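Local coordinates for protein multicopper oxidase (Pseudomonas thermotolerans, PDB 6VOW) that probably oxidises phenolic, laccase-type substrates at a mononuclear copper and passes the electrons to a copper cluster that reduces dioxygen, at residues N235-G248 with E259-R273. Numbering follows the deposited sequence.
Sequences NLPGAEARLYALDG and EYWLGPGMRIDLAVR
The guanidinium of R267 lies flat against the backbone of D247, whose CA sits 3.4 Å above the guanidinium plane, over its centre; at the edge and in that plane, NH1 of R267 donates to O of G265 (2.9 Å). Bends at chi2 and chi3 fold the arginine back onto this backbone. The Y260 ring meets L243 CD1 at CD2 (3.7 Å) and L246 CD2 at CE2, both obliquely; the Y244 ring takes A271 CB obliquely at CE1, with O of R242 in plane at its edge. D247 replies with OD1, which accepts the backbone N-H of R267 on its anti side (OD1 to N, 3.0 Å), while the long salt bridge from D247 OD1 to R267 NH1 (4.0 Å) is charge only; OD2 is held by T412 OG1. A water bonded to OD1 of D247, O of R267 and OH of Y260 ties the three residues together. Antiparallel pairing, 151° between strand axes, is documented by bonds such as Y244 N to D269 O (3.0 Å, 177° at the hydrogen); the register slips by one between L243 and A245, a beta bulge. A241, L243, L246, I268, L270 and V272 share the apolar face, where L236 CD1 touches V272 CG2 tip to tip (3.7 Å). NE of R267 donates to O of N132 and NH2 forms a salt bridge with D413; the R267 side chain is about 7 Å from the Cu-O-Cu linkage. Strand 267-273 lies between 240-246 and 218-225, its apolar face turned to the sheet containing 232-235 and 280-285, as in a cupredoxin-like beta sandwich.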
ATOM      1  N   ASN A 235      -5.438  11.210 -11.947  1.00 35.73           N
ATOM      2  CA  ASN A 235      -5.898  12.540 -12.278  1.00 41.50           C
ATOM      3  C   ASN A 235      -7.360  12.345 -12.468  1.00 35.06           C
ATOM      4  O   ASN A 235      -7.769  11.213 -12.773  1.00 41.47           O
ATOM      5  CB  ASN A 235      -5.136  13.116 -13.494  1.00 42.44           C
ATOM      6  CG  ASN A 235      -5.332  12.307 -14.738  1.00 41.55           C
ATOM      7  OD1 ASN A 235      -4.556  11.395 -15.053  1.00 52.45           O
ATOM      8  ND2 ASN A 235      -6.357  12.639 -15.469  1.00 34.35           N
ATOM      9  N   LEU A 236      -8.150  13.385 -12.174  1.00 38.35           N
ATOM     10  CA  LEU A 236      -9.651  13.279 -12.279  1.00 44.90           C
ATOM     11  C   LEU A 236     -10.193  14.568 -12.928  1.00 54.89           C
ATOM     12  O   LEU A 236     -10.675  15.463 -12.240  1.00 47.76           O
ATOM     13  CB  LEU A 236     -10.250  13.045 -10.888  1.00 56.66           C
ATOM     14  CG  LEU A 236     -11.567  12.280 -10.678  1.00 56.18           C
ATOM     15  CD1 LEU A 236     -11.986  12.523  -9.215  1.00 58.56           C
ATOM     16  CD2 LEU A 236     -12.662  12.658 -11.629  1.00 66.01           C
ATOM     17  N   PRO A 237     -10.093  14.679 -14.269  1.00 52.40           N
ATOM     18  CA  PRO A 237     -10.304  16.012 -14.822  1.00 50.44           C
ATOM     19  C   PRO A 237     -11.681  16.454 -14.614  1.00 44.13           C
ATOM     20  O   PRO A 237     -12.569  15.654 -14.735  1.00 53.87           O
ATOM     21  CB  PRO A 237     -10.045  15.838 -16.330  1.00 54.49           C
ATOM     22  CG  PRO A 237      -9.543  14.453 -16.507  1.00 48.42           C
ATOM     23  CD  PRO A 237      -9.917  13.658 -15.311  1.00 45.59           C
ATOM     24  N   GLY A 238     -11.883  17.714 -14.271  1.00 54.71           N
ATOM     25  CA  GLY A 238     -13.283  18.209 -14.108  1.00 57.74           C
ATOM     26  C   GLY A 238     -13.782  18.313 -12.674  1.00 61.79           C
ATOM     27  O   GLY A 238     -14.377  19.285 -12.303  1.00 68.18           O
ATOM     28  N   ALA A 239     -13.560  17.299 -11.861  1.00 65.71           N
ATOM     29  CA  ALA A 239     -14.182  17.241 -10.538  1.00 53.89           C
ATOM     30  C   ALA A 239     -13.341  18.058  -9.602  1.00 55.48           C
ATOM     31  O   ALA A 239     -12.150  18.248  -9.867  1.00 63.12           O
ATOM     32  CB  ALA A 239     -14.254  15.814 -10.046  1.00 67.17           C
ATOM     33  N   GLU A 240     -13.952  18.579  -8.533  1.00 53.94           N
ATOM     34  CA  GLU A 240     -13.196  19.198  -7.412  1.00 56.34           C
ATOM     35  C   GLU A 240     -12.786  18.067  -6.555  1.00 44.66           C
ATOM     36  O   GLU A 240     -13.660  17.408  -6.001  1.00 51.67           O
ATOM     37  CB  GLU A 240     -14.077  20.020  -6.480  1.00 60.03           C
ATOM     38  CG  GLU A 240     -14.286  21.454  -6.828  1.00 70.62           C
ATOM     39  CD  GLU A 240     -14.960  22.096  -5.659  1.00 79.19           C
ATOM     40  OE1 GLU A 240     -16.162  21.761  -5.465  1.00 75.79           O
ATOM     41  OE2 GLU A 240     -14.254  22.846  -4.916  1.00 72.87           O
ATOM     42  N   ALA A 241     -11.497  17.859  -6.384  1.00 51.21           N
ATOM     43  CA  ALA A 241     -11.018  16.721  -5.609  1.00 52.43           C
ATOM     44  C   ALA A 241      -9.924  17.194  -4.665  1.00 46.61           C
ATOM     45  O   ALA A 241      -9.087  18.019  -5.025  1.00 44.85           O
ATOM     46  CB  ALA A 241     -10.559  15.585  -6.539  1.00 60.70           C
ATOM     47  N   ARG A 242     -10.012  16.746  -3.425  1.00 42.17           N
ATOM     48  CA  ARG A 242      -9.067  17.157  -2.394  1.00 44.89           C
ATOM     49  C   ARG A 242      -8.458  15.968  -1.723  1.00 39.45           C
ATOM     50  O   ARG A 242      -9.102  15.043  -1.388  1.00 43.00           O
ATOM     51  CB  ARG A 242      -9.783  18.005  -1.352  1.00 50.46           C
ATOM     52  CG  ARG A 242     -10.128  19.347  -1.912  1.00 50.07           C
ATOM     53  CD  ARG A 242     -11.018  20.117  -0.981  1.00 59.27           C
ATOM     54  NE  ARG A 242     -10.834  21.536  -1.203  1.00 65.08           N
ATOM     55  CZ  ARG A 242     -10.233  22.401  -0.360  1.00 90.19           C
ATOM     56  NH1 ARG A 242      -9.730  22.019   0.831  1.00 87.03           N
ATOM     57  NH2 ARG A 242     -10.127  23.691  -0.713  1.00 92.81           N
ATOM     58  N   LEU A 243      -7.166  16.005  -1.542  1.00 39.99           N
ATOM     59  CA  LEU A 243      -6.483  15.012  -0.833  1.00 38.40           C
ATOM     60  C   LEU A 243      -6.701  15.272   0.655  1.00 36.41           C
ATOM     61  O   LEU A 243      -6.562  16.381   1.095  1.00 40.36           O
ATOM     62  CB  LEU A 243      -5.034  15.075  -1.215  1.00 41.41           C
ATOM     63  CG  LEU A 243      -4.797  14.677  -2.685  1.00 36.71           C
ATOM     64  CD1 LEU A 243      -3.341  14.939  -3.039  1.00 45.93           C
ATOM     65  CD2 LEU A 243      -5.119  13.215  -2.891  1.00 40.17           C
ATOM     66  N   TYR A 244      -7.077  14.235   1.385  1.00 33.69           N
ATOM     67  CA  TYR A 244      -7.233  14.333   2.851  1.00 38.68           C
ATOM     68  C   TYR A 244      -6.290  13.485   3.635  1.00 42.35           C
ATOM     69  O   TYR A 244      -6.092  13.714   4.864  1.00 45.90           O
ATOM     70  CB  TYR A 244      -8.618  13.935   3.253  1.00 36.80           C
ATOM     71  CG  TYR A 244      -9.610  15.070   3.260  1.00 39.33           C
ATOM     72  CD1 TYR A 244      -9.885  15.766   2.104  1.00 35.92           C
ATOM     73  CD2 TYR A 244     -10.195  15.482   4.419  1.00 43.33           C
ATOM     74  CE1 TYR A 244     -10.793  16.822   2.094  1.00 41.94           C
ATOM     75  CE2 TYR A 244     -11.089  16.519   4.454  1.00 38.67           C
ATOM     76  CZ  TYR A 244     -11.403  17.165   3.297  1.00 46.74           C
ATOM     77  OH  TYR A 244     -12.277  18.148   3.382  1.00 45.17           O
ATOM     78  N   ALA A 245      -5.766  12.459   2.987  1.00 36.78           N
ATOM     79  CA  ALA A 245      -4.773  11.604   3.613  1.00 37.51           C
ATOM     80  C   ALA A 245      -3.973  10.826   2.616  1.00 33.91           C
ATOM     81  O   ALA A 245      -4.497  10.401   1.579  1.00 39.50           O
ATOM     82  CB  ALA A 245      -5.447  10.600   4.513  1.00 41.95           C
ATOM     83  N   LEU A 246      -2.739  10.550   3.011  1.00 37.64           N
ATOM     84  CA  LEU A 246      -1.770   9.776   2.175  1.00 39.17           C
ATOM     85  C   LEU A 246      -1.139   8.649   2.972  1.00 40.84           C
ATOM     86  O   LEU A 246      -0.514   8.882   4.082  1.00 35.14           O
ATOM     87  CB  LEU A 246      -0.682  10.673   1.655  1.00 38.38           C
ATOM     88  CG  LEU A 246      -1.022  12.058   1.182  1.00 40.23           C
ATOM     89  CD1 LEU A 246       0.281  12.873   0.937  1.00 43.39           C
ATOM     90  CD2 LEU A 246      -1.921  11.975  -0.039  1.00 42.43           C
ATOM     91  N   ASP A 247      -1.338   7.433   2.443  1.00 40.89           N
ATOM     92  CA  ASP A 247      -0.718   6.233   2.979  1.00 42.72           C
ATOM     93  C   ASP A 247      -1.161   6.099   4.450  1.00 43.75           C
ATOM     94  O   ASP A 247      -0.372   5.893   5.352  1.00 47.40           O
ATOM     95  CB  ASP A 247       0.799   6.340   2.791  1.00 45.22           C
ATOM     96  CG  ASP A 247       1.176   6.734   1.329  1.00 45.59           C
ATOM     97  OD1 ASP A 247       0.702   6.102   0.400  1.00 46.56           O
ATOM     98  OD2 ASP A 247       1.877   7.737   1.116  1.00 47.54           O
ATOM     99  N   GLY A 248      -2.465   6.231   4.634  1.00 51.05           N
ATOM    100  CA  GLY A 248      -3.150   6.077   5.956  1.00 47.75           C
ATOM    101  C   GLY A 248      -2.903   7.166   7.000  1.00 42.25           C
ATOM    102  O   GLY A 248      -3.116   6.942   8.200  1.00 42.41           O
ATOM    103  N   GLU A 259      -2.168  15.807 -11.002  1.00 49.79           N
ATOM    104  CA  GLU A 259      -2.062  14.373 -10.887  1.00 47.40           C
ATOM    105  C   GLU A 259      -1.537  13.972  -9.553  1.00 44.36           C
ATOM    106  O   GLU A 259      -0.942  14.766  -8.833  1.00 42.78           O
ATOM    107  CB  GLU A 259      -1.242  13.757 -12.053  1.00 53.89           C
ATOM    108  CG  GLU A 259       0.094  14.433 -12.297  1.00 51.01           C
ATOM    109  CD  GLU A 259       0.865  13.790 -13.441  1.00 62.36           C
ATOM    110  OE1 GLU A 259       0.268  13.131 -14.341  1.00 62.64           O
ATOM    111  OE2 GLU A 259       2.096  13.961 -13.407  1.00 67.05           O
ATOM    112  N   TYR A 260      -1.844  12.774  -9.145  1.00 49.14           N
ATOM    113  CA  TYR A 260      -1.164  12.265  -7.964  1.00 52.13           C
ATOM    114  C   TYR A 260      -0.508  10.937  -8.358  1.00 42.02           C
ATOM    115  O   TYR A 260      -1.171  10.082  -8.913  1.00 47.24           O
ATOM    116  CB  TYR A 260      -2.146  12.114  -6.813  1.00 51.69           C
ATOM    117  CG  TYR A 260      -1.438  11.681  -5.575  1.00 38.97           C
ATOM    118  CD1 TYR A 260      -1.199  10.328  -5.327  1.00 41.64           C
ATOM    119  CD2 TYR A 260      -0.990  12.616  -4.637  1.00 36.09           C
ATOM    120  CE1 TYR A 260      -0.548   9.919  -4.182  1.00 35.48           C
ATOM    121  CE2 TYR A 260      -0.363  12.201  -3.519  1.00 36.61           C
ATOM    122  CZ  TYR A 260      -0.161  10.826  -3.289  1.00 37.92           C
ATOM    123  OH  TYR A 260       0.537  10.407  -2.171  1.00 56.29           O
ATOM    124  N   TRP A 261       0.763  10.777  -8.063  1.00 39.44           N
ATOM    125  CA  TRP A 261       1.503   9.549  -8.425  1.00 42.38           C
ATOM    126  C   TRP A 261       1.350   8.534  -7.321  1.00 39.03           C
ATOM    127  O   TRP A 261       2.014   8.623  -6.259  1.00 41.65           O
ATOM    128  CB  TRP A 261       2.996   9.839  -8.646  1.00 47.96           C
ATOM    129  CG  TRP A 261       3.285  10.600  -9.927  1.00 61.56           C
ATOM    130  CD1 TRP A 261       2.606  11.667 -10.405  1.00 69.75           C
ATOM    131  CD2 TRP A 261       4.324  10.345 -10.871  1.00 63.44           C
ATOM    132  NE1 TRP A 261       3.147  12.108 -11.556  1.00 77.46           N
ATOM    133  CE2 TRP A 261       4.200  11.307 -11.887  1.00 71.66           C
ATOM    134  CE3 TRP A 261       5.319   9.383 -10.973  1.00 66.48           C
ATOM    135  CZ2 TRP A 261       5.066  11.365 -12.977  1.00 77.22           C
ATOM    136  CZ3 TRP A 261       6.176   9.419 -12.053  1.00 81.64           C
ATOM    137  CH2 TRP A 261       6.048  10.405 -13.046  1.00 90.09           C
ATOM    138  N   LEU A 262       0.454   7.593  -7.541  1.00 44.28           N
ATOM    139  CA  LEU A 262       0.129   6.580  -6.574  1.00 41.42           C
ATOM    140  C   LEU A 262       0.999   5.420  -6.911  1.00 33.99           C
ATOM    141  O   LEU A 262       0.681   4.628  -7.815  1.00 36.87           O
ATOM    142  CB  LEU A 262      -1.358   6.109  -6.716  1.00 44.59           C
ATOM    143  CG  LEU A 262      -1.935   5.301  -5.524  1.00 38.31           C
ATOM    144  CD1 LEU A 262      -1.936   6.235  -4.391  1.00 44.15           C
ATOM    145  CD2 LEU A 262      -3.379   4.920  -5.722  1.00 42.91           C
ATOM    146  N   GLY A 263       2.095   5.326  -6.218  1.00 33.40           N
ATOM    147  CA  GLY A 263       2.944   4.158  -6.317  1.00 45.54           C
ATOM    148  C   GLY A 263       2.400   2.868  -5.739  1.00 38.69           C
ATOM    149  O   GLY A 263       1.445   2.862  -4.992  1.00 39.09           O
ATOM    150  N   PRO A 264       3.051   1.753  -6.063  1.00 46.30           N
ATOM    151  CA  PRO A 264       2.582   0.462  -5.510  1.00 44.71           C
ATOM    152  C   PRO A 264       2.592   0.504  -3.991  1.00 42.09           C
ATOM    153  O   PRO A 264       3.562   1.053  -3.335  1.00 38.24           O
ATOM    154  CB  PRO A 264       3.557  -0.551  -6.084  1.00 48.65           C
ATOM    155  CG  PRO A 264       4.239   0.141  -7.247  1.00 46.98           C
ATOM    156  CD  PRO A 264       4.241   1.593  -6.936  1.00 43.92           C
ATOM    157  N   GLY A 265       1.469   0.059  -3.435  1.00 39.12           N
ATOM    158  CA  GLY A 265       1.323   0.071  -1.983  1.00 45.94           C
ATOM    159  C   GLY A 265       1.015   1.398  -1.329  1.00 42.29           C
ATOM    160  O   GLY A 265       0.966   1.499  -0.095  1.00 44.18           O
ATOM    161  N   MET A 266       0.766   2.416  -2.143  1.00 37.18           N
ATOM    162  CA  MET A 266       0.307   3.680  -1.658  1.00 37.14           C
ATOM    163  C   MET A 266      -1.175   3.800  -1.703  1.00 34.88           C
ATOM    164  O   MET A 266      -1.871   3.178  -2.466  1.00 35.39           O
ATOM    165  CB  MET A 266       0.946   4.828  -2.451  1.00 38.26           C
ATOM    166  CG  MET A 266       2.456   4.874  -2.214  1.00 39.80           C
ATOM    167  SD  MET A 266       3.224   6.064  -3.325  1.00 49.81           S
ATOM    168  CE  MET A 266       2.970   7.628  -2.551  1.00 59.96           C
ATOM    169  N   ARG A 267      -1.661   4.662  -0.853  1.00 35.31           N
ATOM    170  CA  ARG A 267      -3.094   4.898  -0.776  1.00 35.27           C
ATOM    171  C   ARG A 267      -3.332   6.361  -0.576  1.00 35.01           C
ATOM    172  O   ARG A 267      -2.488   7.094  -0.081  1.00 38.92           O
ATOM    173  CB  ARG A 267      -3.626   4.149   0.455  1.00 30.07           C
ATOM    174  CG  ARG A 267      -3.433   2.662   0.471  1.00 37.36           C
ATOM    175  CD  ARG A 267      -2.145   2.235   1.132  1.00 32.76           C
ATOM    176  NE  ARG A 267      -2.000   2.571   2.571  1.00 36.22           N
ATOM    177  CZ  ARG A 267      -0.823   2.735   3.153  1.00 43.19           C
ATOM    178  NH1 ARG A 267       0.297   2.693   2.439  1.00 38.83           N
ATOM    179  NH2 ARG A 267      -0.750   3.031   4.424  1.00 46.63           N
ATOM    180  N   ILE A 268      -4.531   6.777  -0.888  1.00 39.69           N
ATOM    181  CA  ILE A 268      -4.964   8.119  -0.604  1.00 36.20           C
ATOM    182  C   ILE A 268      -6.431   8.079  -0.276  1.00 39.52           C
ATOM    183  O   ILE A 268      -7.190   7.213  -0.735  1.00 31.00           O
ATOM    184  CB  ILE A 268      -4.792   9.103  -1.828  1.00 39.25           C
ATOM    185  CG1 ILE A 268      -5.530   8.665  -3.128  1.00 40.15           C
ATOM    186  CG2 ILE A 268      -3.333   9.278  -2.137  1.00 39.59           C
ATOM    187  CD1 ILE A 268      -5.328   9.671  -4.236  1.00 41.07           C
ATOM    188  N   ASP A 269      -6.835   9.087   0.459  1.00 40.75           N
ATOM    189  CA  ASP A 269      -8.269   9.416   0.543  1.00 43.81           C
ATOM    190  C   ASP A 269      -8.389  10.653  -0.282  1.00 41.07           C
ATOM    191  O   ASP A 269      -7.705  11.652  -0.018  1.00 41.87           O
ATOM    192  CB  ASP A 269      -8.659   9.799   1.928  1.00 51.07           C
ATOM    193  CG  ASP A 269      -8.825   8.610   2.849  1.00 52.20           C
ATOM    194  OD1 ASP A 269      -9.533   7.655   2.481  1.00 51.41           O
ATOM    195  OD2 ASP A 269      -8.278   8.669   3.972  1.00 50.01           O
ATOM    196  N   LEU A 270      -9.284  10.573  -1.243  1.00 37.42           N
ATOM    197  CA  LEU A 270      -9.462  11.552  -2.225  1.00 40.38           C
ATOM    198  C   LEU A 270     -10.912  11.933  -2.026  1.00 39.57           C
ATOM    199  O   LEU A 270     -11.798  11.105  -2.296  1.00 46.80           O
ATOM    200  CB  LEU A 270      -9.152  10.950  -3.623  1.00 43.60           C
ATOM    201  CG  LEU A 270      -9.383  11.948  -4.764  1.00 43.03           C
ATOM    202  CD1 LEU A 270      -8.745  13.291  -4.491  1.00 48.25           C
ATOM    203  CD2 LEU A 270      -8.941  11.468  -6.103  1.00 47.35           C
ATOM    204  N   ALA A 271     -11.162  13.102  -1.451  1.00 37.96           N
ATOM    205  CA  ALA A 271     -12.566  13.582  -1.355  1.00 43.51           C
ATOM    206  C   ALA A 271     -12.963  14.312  -2.582  1.00 46.37           C
ATOM    207  O   ALA A 271     -12.267  15.289  -2.985  1.00 42.06           O
ATOM    208  CB  ALA A 271     -12.758  14.494  -0.209  1.00 43.17           C
ATOM    209  N   VAL A 272     -14.102  13.896  -3.146  1.00 39.03           N
ATOM    210  CA  VAL A 272     -14.536  14.378  -4.432  1.00 43.36           C
ATOM    211  C   VAL A 272     -15.935  15.016  -4.266  1.00 42.25           C
ATOM    212  O   VAL A 272     -16.846  14.395  -3.708  1.00 37.67           O
ATOM    213  CB  VAL A 272     -14.627  13.199  -5.428  1.00 44.86           C
ATOM    214  CG1 VAL A 272     -15.254  13.609  -6.760  1.00 52.90           C
ATOM    215  CG2 VAL A 272     -13.226  12.694  -5.721  1.00 42.94           C
ATOM    216  N   ARG A 273     -16.105  16.226  -4.768  1.00 41.05           N
ATOM    217  CA  ARG A 273     -17.453  16.756  -4.923  1.00 43.64           C
ATOM    218  C   ARG A 273     -18.007  16.159  -6.152  1.00 47.31           C
ATOM    219  O   ARG A 273     -17.498  16.382  -7.261  1.00 49.29           O
ATOM    220  CB  ARG A 273     -17.490  18.240  -5.059  1.00 48.27           C
ATOM    221  CG  ARG A 273     -18.952  18.795  -5.328  1.00 43.97           C
ATOM    222  CD  ARG A 273     -19.790  18.644  -4.111  1.00 46.35           C
ATOM    223  NE  ARG A 273     -19.238  19.474  -3.055  1.00 54.77           N
ATOM    224  CZ  ARG A 273     -19.823  19.716  -1.879  1.00 59.14           C
ATOM    225  NH1 ARG A 273     -21.044  19.216  -1.520  1.00 52.33           N
ATOM    226  NH2 ARG A 273     -19.157  20.483  -1.033  1.00 48.21           N
TER
HETATM  227  O   HOH W   1     -17.838  22.032  -3.500  1.00 51.78           O
HETATM  228  O   HOH W   2      -0.143   7.967  -1.267  1.00 39.75           O